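Local atomic coordinates of eukaryotic Translation Initiation 4E (Schistosoma mansoni, PDB entry 3HXI), a protein that binds the 7-methylguanosine cap of messenger RNA and, as an eIF4E-family initiation factor, probably brings capped messages to the translation machinery. Residues D44-L49 with L103-I108; Y65-D70 with G123-P128. One frame throughout, in Å; residues are numbered along the deposited sequence.

Contact 1 of 2, residues D44-L49 with L103-I108; sequences DFWSVL and LLMLLI
The Phe45 ring lies with one face under Ile108, whose CG1 stands 3.9 Å from the ring centroid and almost exactly on the ring normal. This is a CH-pi contact, and the two outer methyls of Ile108 flank it: Ile108 CD1 leans over the CD2 side of the ring, 3.6 Å from Phe45 CD2, while Ile108 CG2 reaches toward Phe45 CD1 and CE1. At the edge of the same ring, near its plane, Leu104 brings up CB, 3.8 Å from Phe45 CE1. The indole of Trp46 is held in a different way. Phe45 CE2 sits above the centre of one of its faces, and Met105 SD comes to the edge of the six-membered ring, 3.7 Å from Trp46 CZ2; seen from the ring centroid it lies 79° off the normal, an edge-on Met-aromatic contact.

Two antiparallel helices, 42-50 and 96-108, carry these groups on the convex, dorsal side of the eIF4E fold. The axes of the short segments come no closer than 12.0 Å, with N-to-C directions 154° apart; this is too far for the backbones to touch, and large side chains span the gap. Phe45 can do so because its CG stands anti to the backbone N (chi1 165°), which sends the ring across to the other helix. One turn on from Phe45, Leu49 CD2 meets Leu104 CD1 at 3.9 Å, an apolar touch between branched ends.

This side of the fold is where the 4E-BP peptide binds. Trp46 NE1 gives its hydrogen bond to the backbone of the bound peptide, while Met105 and Ile108 pack on apolar peptide side chains. Underneath, Ile108 also rests on Leu12, Trp16 and Phe39 of the sheet.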
loop_
_atom_site.group_PDB
_atom_site.type_symbol
_atom_site.label_atom_id
_atom_site.label_comp_id
_atom_site.label_asym_id
_atom_site.label_seq_id
_atom_site.Cartn_x
_atom_site.Cartn_y
_atom_site.Cartn_z
ATOM N N ASP A 44 -9.671 7.407 -13.276
ATOM C CA ASP A 44 -8.369 8.038 -13.112
ATOM C C ASP A 44 -7.400 7.123 -12.359
ATOM O O ASP A 44 -6.204 7.169 -12.609
ATOM C CB ASP A 44 -8.514 9.386 -12.407
ATOM C CG ASP A 44 -8.996 10.481 -13.341
ATOM O OD1 ASP A 44 -9.030 10.244 -14.561
ATOM O OD2 ASP A 44 -9.311 11.584 -12.849
ATOM N N PHE A 45 -7.917 6.309 -11.446
ATOM C CA PHE A 45 -7.117 5.231 -10.834
ATOM C C PHE A 45 -6.442 4.348 -11.907
ATOM O O PHE A 45 -5.211 4.183 -11.925
ATOM C CB PHE A 45 -8.003 4.353 -9.936
ATOM C CG PHE A 45 -7.372 3.042 -9.573
ATOM C CD1 PHE A 45 -6.183 3.007 -8.848
ATOM C CD2 PHE A 45 -7.945 1.842 -9.992
ATOM C CE1 PHE A 45 -5.580 1.795 -8.517
ATOM C CE2 PHE A 45 -7.354 0.613 -9.659
ATOM C CZ PHE A 45 -6.168 0.593 -8.922
ATOM N N TRP A 46 -7.247 3.785 -12.807
ATOM C CA TRP A 46 -6.709 2.927 -13.851
ATOM C C TRP A 46 -5.770 3.671 -14.815
ATOM O O TRP A 46 -4.813 3.077 -15.314
ATOM C CB TRP A 46 -7.812 2.201 -14.621
ATOM C CG TRP A 46 -8.496 1.072 -13.860
ATOM C CD1 TRP A 46 -9.843 0.918 -13.649
ATOM C CD2 TRP A 46 -7.867 -0.056 -13.242
ATOM N NE1 TRP A 46 -10.086 -0.229 -12.924
ATOM C CE2 TRP A 46 -8.893 -0.853 -12.674
ATOM C CE3 TRP A 46 -6.534 -0.473 -13.103
ATOM C CZ2 TRP A 46 -8.624 -2.046 -11.988
ATOM C CZ3 TRP A 46 -6.269 -1.670 -12.420
ATOM C CH2 TRP A 46 -7.309 -2.428 -11.861
ATOM N N SER A 47 -6.051 4.948 -15.084
ATOM C CA SER A 47 -5.200 5.743 -15.977
ATOM C C SER A 47 -3.802 5.967 -15.392
ATOM O O SER A 47 -2.800 5.929 -16.121
ATOM C CB SER A 47 -5.864 7.076 -16.336
ATOM O OG SER A 47 -6.901 6.880 -17.285
ATOM N N VAL A 48 -3.729 6.200 -14.089
ATOM C CA VAL A 48 -2.444 6.280 -13.391
ATOM C C VAL A 48 -1.627 5.005 -13.618
ATOM O O VAL A 48 -0.446 5.076 -13.969
ATOM C CB VAL A 48 -2.611 6.488 -11.866
ATOM C CG1 VAL A 48 -1.238 6.655 -11.198
ATOM C CG2 VAL A 48 -3.514 7.696 -11.566
ATOM N N LEU A 49 -2.248 3.839 -13.403
ATOM C CA LEU A 49 -1.522 2.575 -13.529
ATOM C C LEU A 49 -1.075 2.327 -14.981
ATOM O O LEU A 49 0.043 1.861 -15.212
ATOM C CB LEU A 49 -2.326 1.395 -12.974
ATOM C CG LEU A 49 -2.498 1.346 -11.445
ATOM C CD1 LEU A 49 -3.274 0.078 -11.057
ATOM C CD2 LEU A 49 -1.172 1.393 -10.700
ATOM N N LEU A 103 -3.951 -5.374 -4.511
ATOM C CA LEU A 103 -3.815 -4.576 -3.301
ATOM C C LEU A 103 -4.467 -3.206 -3.488
ATOM O O LEU A 103 -5.272 -2.770 -2.646
ATOM C CB LEU A 103 -2.355 -4.446 -2.860
ATOM C CG LEU A 103 -2.143 -3.844 -1.449
ATOM C CD1 LEU A 103 -2.810 -4.716 -0.379
ATOM C CD2 LEU A 103 -0.669 -3.623 -1.145
ATOM N N LEU A 104 -4.144 -2.541 -4.591
ATOM C CA LEU A 104 -4.670 -1.210 -4.848
ATOM C C LEU A 104 -6.176 -1.224 -5.089
ATOM O O LEU A 104 -6.882 -0.335 -4.642
ATOM C CB LEU A 104 -3.916 -0.545 -6.014
ATOM C CG LEU A 104 -2.402 -0.345 -5.853
ATOM C CD1 LEU A 104 -1.939 0.626 -6.919
ATOM C CD2 LEU A 104 -1.960 0.116 -4.431
ATOM N N MET A 105 -6.674 -2.267 -5.760
ATOM C CA MET A 105 -8.113 -2.431 -5.929
ATOM C C MET A 105 -8.818 -2.528 -4.564
ATOM O O MET A 105 -9.833 -1.875 -4.335
ATOM C CB MET A 105 -8.440 -3.628 -6.816
ATOM C CG MET A 105 -8.293 -3.327 -8.317
ATOM S SD MET A 105 -9.035 -4.641 -9.337
ATOM C CE MET A 105 -7.986 -6.038 -8.947
ATOM N N LEU A 106 -8.262 -3.327 -3.662
ATOM C CA LEU A 106 -8.819 -3.490 -2.326
ATOM C C LEU A 106 -8.861 -2.131 -1.615
ATOM O O LEU A 106 -9.872 -1.776 -1.004
ATOM C CB LEU A 106 -8.005 -4.523 -1.538
ATOM C CG LEU A 106 -8.238 -4.656 -0.024
ATOM C CD1 LEU A 106 -9.698 -4.961 0.332
ATOM C CD2 LEU A 106 -7.283 -5.689 0.567
ATOM N N LEU A 107 -7.785 -1.358 -1.732
ATOM C CA LEU A 107 -7.715 -0.050 -1.065
ATOM C C LEU A 107 -8.633 1.001 -1.692
ATOM O O LEU A 107 -9.431 1.600 -0.984
ATOM C CB LEU A 107 -6.286 0.479 -0.987
ATOM C CG LEU A 107 -5.499 0.127 0.286
ATOM C CD1 LEU A 107 -5.281 -1.371 0.400
ATOM C CD2 LEU A 107 -4.159 0.872 0.332
ATOM N N ILE A 108 -8.517 1.230 -2.998
ATOM C CA ILE A 108 -9.273 2.325 -3.642
ATOM C C ILE A 108 -10.765 1.981 -3.721
ATOM O O ILE A 108 -11.621 2.866 -3.663
ATOM C CB ILE A 108 -8.718 2.701 -5.061
ATOM C CG1 ILE A 108 -8.941 1.569 -6.068
ATOM C CG2 ILE A 108 -7.217 3.119 -5.002
ATOM C CD1 ILE A 108 -10.055 1.921 -7.082
#

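Contact 2 of 2, residues Y65-D70 with G123-P128; sequences YMFKSD and GAVFQP. With GTG (7-methyl-guanosine-5'-triphosphate-5'-guanosine), chain C.
Tyr65 and Val125 face each other as a non-hydrogen-bonded pair on neighbouring antiparallel strands, 63-68 and 121-127, in the middle of the curved eIF4E sheet, with their side chains on its cap-binding face. From Tyr65 CB the side chain leaves with CG beside the backbone N (chi1 -76°), running alongside Val125 and pointing the same way. Tyr65 CD1 meets Val125 CG2 at 3.6 Å, and CE1 touches both valine methyls. Val125 CG1 lies over one face of the ring, offset toward the rim and nearest CZ, in a CH-pi contact. Tyr65 OH, at the tip, comes 3.9 Å from C7X of the cap, the methyl of the 7-methylguanine.

Two pairs further along, the Phe67 ring lies flat over Gly123, whose CA is 3.7 Å from the ring centroid and close to its normal. Between these pairs, Met66 and Ala124 exchange two backbone hydrogen bonds, Met66 N to Ala124 O and Ala124 N to Met66 O, at 2.8 and 2.7 Å. Beyond Val125, Gln127 extends from the same face, its amide also bonded to Asp63; Gln127 NE2 donates to O2A of the cap's first phosphate, 3.2 Å away at an N-H...O angle of 157°.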
loop_
_atom_site.group_PDB
_atom_site.type_symbol
_atom_site.label_atom_id
_atom_site.label_comp_id
_atom_site.label_asym_id
_atom_site.label_seq_id
_atom_site.Cartn_x
_atom_site.Cartn_y
_atom_site.Cartn_z
ATOM N N TYR A 65 4.427 4.393 -3.960
ATOM C CA TYR A 65 3.629 4.701 -2.761
ATOM C C TYR A 65 2.261 5.199 -3.192
ATOM O O TYR A 65 2.178 6.127 -4.015
ATOM C CB TYR A 65 4.306 5.816 -1.938
ATOM C CG TYR A 65 5.526 5.390 -1.130
ATOM C CD1 TYR A 65 5.436 5.233 0.267
ATOM C CD2 TYR A 65 6.762 5.139 -1.754
ATOM C CE1 TYR A 65 6.542 4.834 1.020
ATOM C CE2 TYR A 65 7.878 4.741 -1.010
ATOM C CZ TYR A 65 7.757 4.593 0.382
ATOM O OH TYR A 65 8.839 4.181 1.151
ATOM N N MET A 66 1.195 4.617 -2.640
ATOM C CA MET A 66 -0.156 5.148 -2.884
ATOM C C MET A 66 -0.851 5.431 -1.558
ATOM O O MET A 66 -1.107 4.501 -0.778
ATOM C CB MET A 66 -1.013 4.217 -3.745
ATOM C CG MET A 66 -2.405 4.819 -4.067
ATOM S SD MET A 66 -3.634 3.657 -4.697
ATOM C CE MET A 66 -4.080 2.793 -3.181
ATOM N N PHE A 67 -1.128 6.714 -1.307
ATOM C CA PHE A 67 -1.655 7.175 -0.022
ATOM C C PHE A 67 -2.887 8.065 -0.174
ATOM O O PHE A 67 -2.988 8.808 -1.145
ATOM C CB PHE A 67 -0.549 7.926 0.744
ATOM C CG PHE A 67 0.359 7.002 1.521
ATOM C CD1 PHE A 67 0.304 6.953 2.912
ATOM C CD2 PHE A 67 1.232 6.145 0.853
ATOM C CE1 PHE A 67 1.125 6.051 3.643
ATOM C CE2 PHE A 67 2.055 5.241 1.573
ATOM C CZ PHE A 67 1.994 5.202 2.964
ATOM N N LYS A 68 -3.813 8.007 0.785
ATOM C CA LYS A 68 -4.939 8.950 0.802
ATOM C C LYS A 68 -4.314 10.326 0.704
ATOM O O LYS A 68 -3.322 10.601 1.400
ATOM C CB LYS A 68 -5.801 8.798 2.077
ATOM C CG LYS A 68 -6.528 7.470 2.124
ATOM C CD LYS A 68 -7.577 7.377 3.209
ATOM C CE LYS A 68 -8.247 6.012 3.215
ATOM N NZ LYS A 68 -9.085 5.859 4.426
ATOM N N SER A 69 -4.875 11.176 -0.171
ATOM C CA SER A 69 -4.245 12.439 -0.577
ATOM C C SER A 69 -3.805 13.357 0.566
ATOM O O SER A 69 -2.821 14.081 0.443
ATOM C CB SER A 69 -5.163 13.215 -1.532
ATOM O OG SER A 69 -6.414 13.479 -0.927
ATOM N N ASP A 70 -4.532 13.335 1.674
ATOM C CA ASP A 70 -4.183 14.205 2.814
ATOM C C ASP A 70 -3.017 13.689 3.658
ATOM O O ASP A 70 -2.564 14.368 4.583
ATOM C CB ASP A 70 -5.401 14.446 3.704
ATOM C CG ASP A 70 -6.296 15.552 3.170
ATOM O OD1 ASP A 70 -5.788 16.423 2.428
ATOM O OD2 ASP A 70 -7.502 15.549 3.500
ATOM N N GLY A 123 -2.153 3.969 3.408
ATOM C CA GLY A 123 -1.646 3.778 2.049
ATOM C C GLY A 123 -0.955 2.446 1.822
ATOM O O GLY A 123 -0.905 1.607 2.730
ATOM N N ALA A 124 -0.437 2.262 0.613
ATOM C CA ALA A 124 0.246 1.032 0.207
ATOM C C ALA A 124 1.607 1.365 -0.426
ATOM O O ALA A 124 1.804 2.463 -0.972
ATOM C CB ALA A 124 -0.615 0.234 -0.764
ATOM N N VAL A 125 2.532 0.420 -0.347
ATOM C CA VAL A 125 3.913 0.628 -0.806
ATOM C C VAL A 125 4.408 -0.636 -1.508
ATOM O O VAL A 125 4.258 -1.732 -0.974
ATOM C CB VAL A 125 4.868 0.918 0.375
ATOM C CG1 VAL A 125 6.275 1.342 -0.128
ATOM C CG2 VAL A 125 4.299 1.988 1.315
ATOM N N PHE A 126 4.992 -0.466 -2.687
ATOM C CA PHE A 126 5.691 -1.533 -3.368
ATOM C C PHE A 126 7.187 -1.241 -3.433
ATOM O O PHE A 126 7.592 -0.190 -3.910
ATOM C CB PHE A 126 5.164 -1.717 -4.787
ATOM C CG PHE A 126 5.874 -2.810 -5.522
ATOM C CD1 PHE A 126 5.901 -4.093 -4.989
ATOM C CD2 PHE A 126 6.590 -2.537 -6.685
ATOM C CE1 PHE A 126 6.589 -5.130 -5.649
ATOM C CE2 PHE A 126 7.289 -3.553 -7.346
ATOM C CZ PHE A 126 7.276 -4.848 -6.840
ATOM N N GLN A 127 7.993 -2.180 -2.950
ATOM C CA GLN A 127 9.446 -2.009 -2.876
ATOM C C GLN A 127 10.147 -3.191 -3.553
ATOM O O GLN A 127 10.283 -4.260 -2.970
ATOM C CB GLN A 127 9.907 -1.863 -1.426
ATOM C CG GLN A 127 9.272 -0.677 -0.726
ATOM C CD GLN A 127 9.662 -0.603 0.725
ATOM O OE1 GLN A 127 9.360 -1.510 1.505
ATOM N NE2 GLN A 127 10.353 0.469 1.096
ATOM N N PRO A 128 10.579 -3.001 -4.805
ATOM C CA PRO A 128 11.336 -4.059 -5.479
ATOM C C PRO A 128 12.773 -4.128 -4.949
ATOM O O PRO A 128 13.471 -3.115 -4.886
ATOM C CB PRO A 128 11.305 -3.631 -6.948
ATOM C CG PRO A 128 11.208 -2.146 -6.888
ATOM C CD PRO A 128 10.384 -1.822 -5.659
HETATM P PA GTG C . 13.493 0.925 3.228
HETATM O O1A GTG C . 13.718 1.341 1.799
HETATM O O2A GTG C . 12.110 0.623 3.763
HETATM O O3A GTG C . 14.436 -0.297 3.669
HETATM P PB GTG C . 15.320 -1.272 2.775
HETATM O O1B GTG C . 14.499 -1.914 1.684
HETATM O O2B GTG C . 16.068 -2.155 3.769
HETATM O O3B GTG C . 16.394 -0.234 2.180
HETATM N N9A GTG C . 13.036 5.789 5.431
HETATM C C8A GTG C . 12.114 4.913 5.018
HETATM N N7A GTG C . 10.888 5.424 5.269
HETATM C C7X GTG C . 9.622 4.725 4.938
HETATM C C5A GTG C . 11.062 6.619 5.840
HETATM C C6A GTG C . 10.142 7.568 6.301
HETATM O O6A GTG C . 8.902 7.408 6.230
HETATM N N1A GTG C . 10.633 8.701 6.864
HETATM C C2A GTG C . 11.986 8.900 6.944
HETATM N N2A GTG C . 12.498 10.017 7.492
HETATM N N3A GTG C . 12.869 7.981 6.492
HETATM C C4A GTG C . 12.413 6.846 5.934
HETATM O O5D GTG C . 14.045 2.112 4.119
HETATM C C5D GTG C . 15.401 2.520 3.963
HETATM C C4D GTG C . 15.655 3.741 4.819
HETATM O O4D GTG C . 14.903 4.825 4.293
HETATM C C3D GTG C . 15.198 3.593 6.256
HETATM O O3D GTG C . 16.168 2.901 7.041
HETATM C C2D GTG C . 15.023 5.036 6.665
HETATM O O2D GTG C . 16.298 5.604 7.002
HETATM C C1D GTG C . 14.513 5.669 5.376
HETATM P PG GTG C . 17.486 -0.513 1.035
HETATM O O1G GTG C . 17.156 -1.693 0.177
HETATM O O2G GTG C . 18.864 -0.406 1.665
HETATM O O5E GTG C . 17.278 0.818 0.160
HETATM C C5E GTG C . 16.115 0.968 -0.653
HETATM C C4E GTG C . 16.205 2.255 -1.446
HETATM O O4E GTG C . 16.212 3.358 -0.535
HETATM C C3E GTG C . 17.490 2.372 -2.245
HETATM O O3E GTG C . 17.204 3.209 -3.378
HETATM C C2E GTG C . 18.439 3.130 -1.327
HETATM O O2E GTG C . 19.460 3.846 -2.042
HETATM C C1E GTG C . 17.457 4.075 -0.649
HETATM N N9B GTG C . 17.791 4.546 0.710
HETATM C C8B GTG C . 17.928 3.497 1.693
HETATM N N7B GTG C . 18.196 4.280 2.896
HETATM C C5B GTG C . 18.158 5.606 2.564
HETATM C C6B GTG C . 18.338 6.847 3.338
HETATM O O6B GTG C . 18.576 6.742 4.571
HETATM N N1B GTG C . 18.256 8.035 2.673
HETATM C C2B GTG C . 17.995 8.100 1.322
HETATM N N2B GTG C . 17.906 9.291 0.679
HETATM N N3B GTG C . 17.816 6.996 0.557
HETATM C C4B GTG C . 17.876 5.776 1.127
#

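In the fold
Contact 2 lies within the antiparallel sheet and contact 1 lies against one of its faces, their centres 11 Å apart. Along the chain their segments alternate: 44-49 comes first, then 65-70, then 103-108, then 123-128. Contact 2 joins two central strands, and contact 1 joins two helices over the sheet's back. They touch through the sheet's helix-facing side: Met66 SD packs on Ile108 CG2 at 3.6 Å, Met66 CE on Leu104 CD2, and Ala124 CB on Leu107 CD2. The same strands thus present cap-binding side chains on one face and packing for helix 96-108 on the other: cap and peptide bind on opposite faces of the sheet, joined through these strands and that helix.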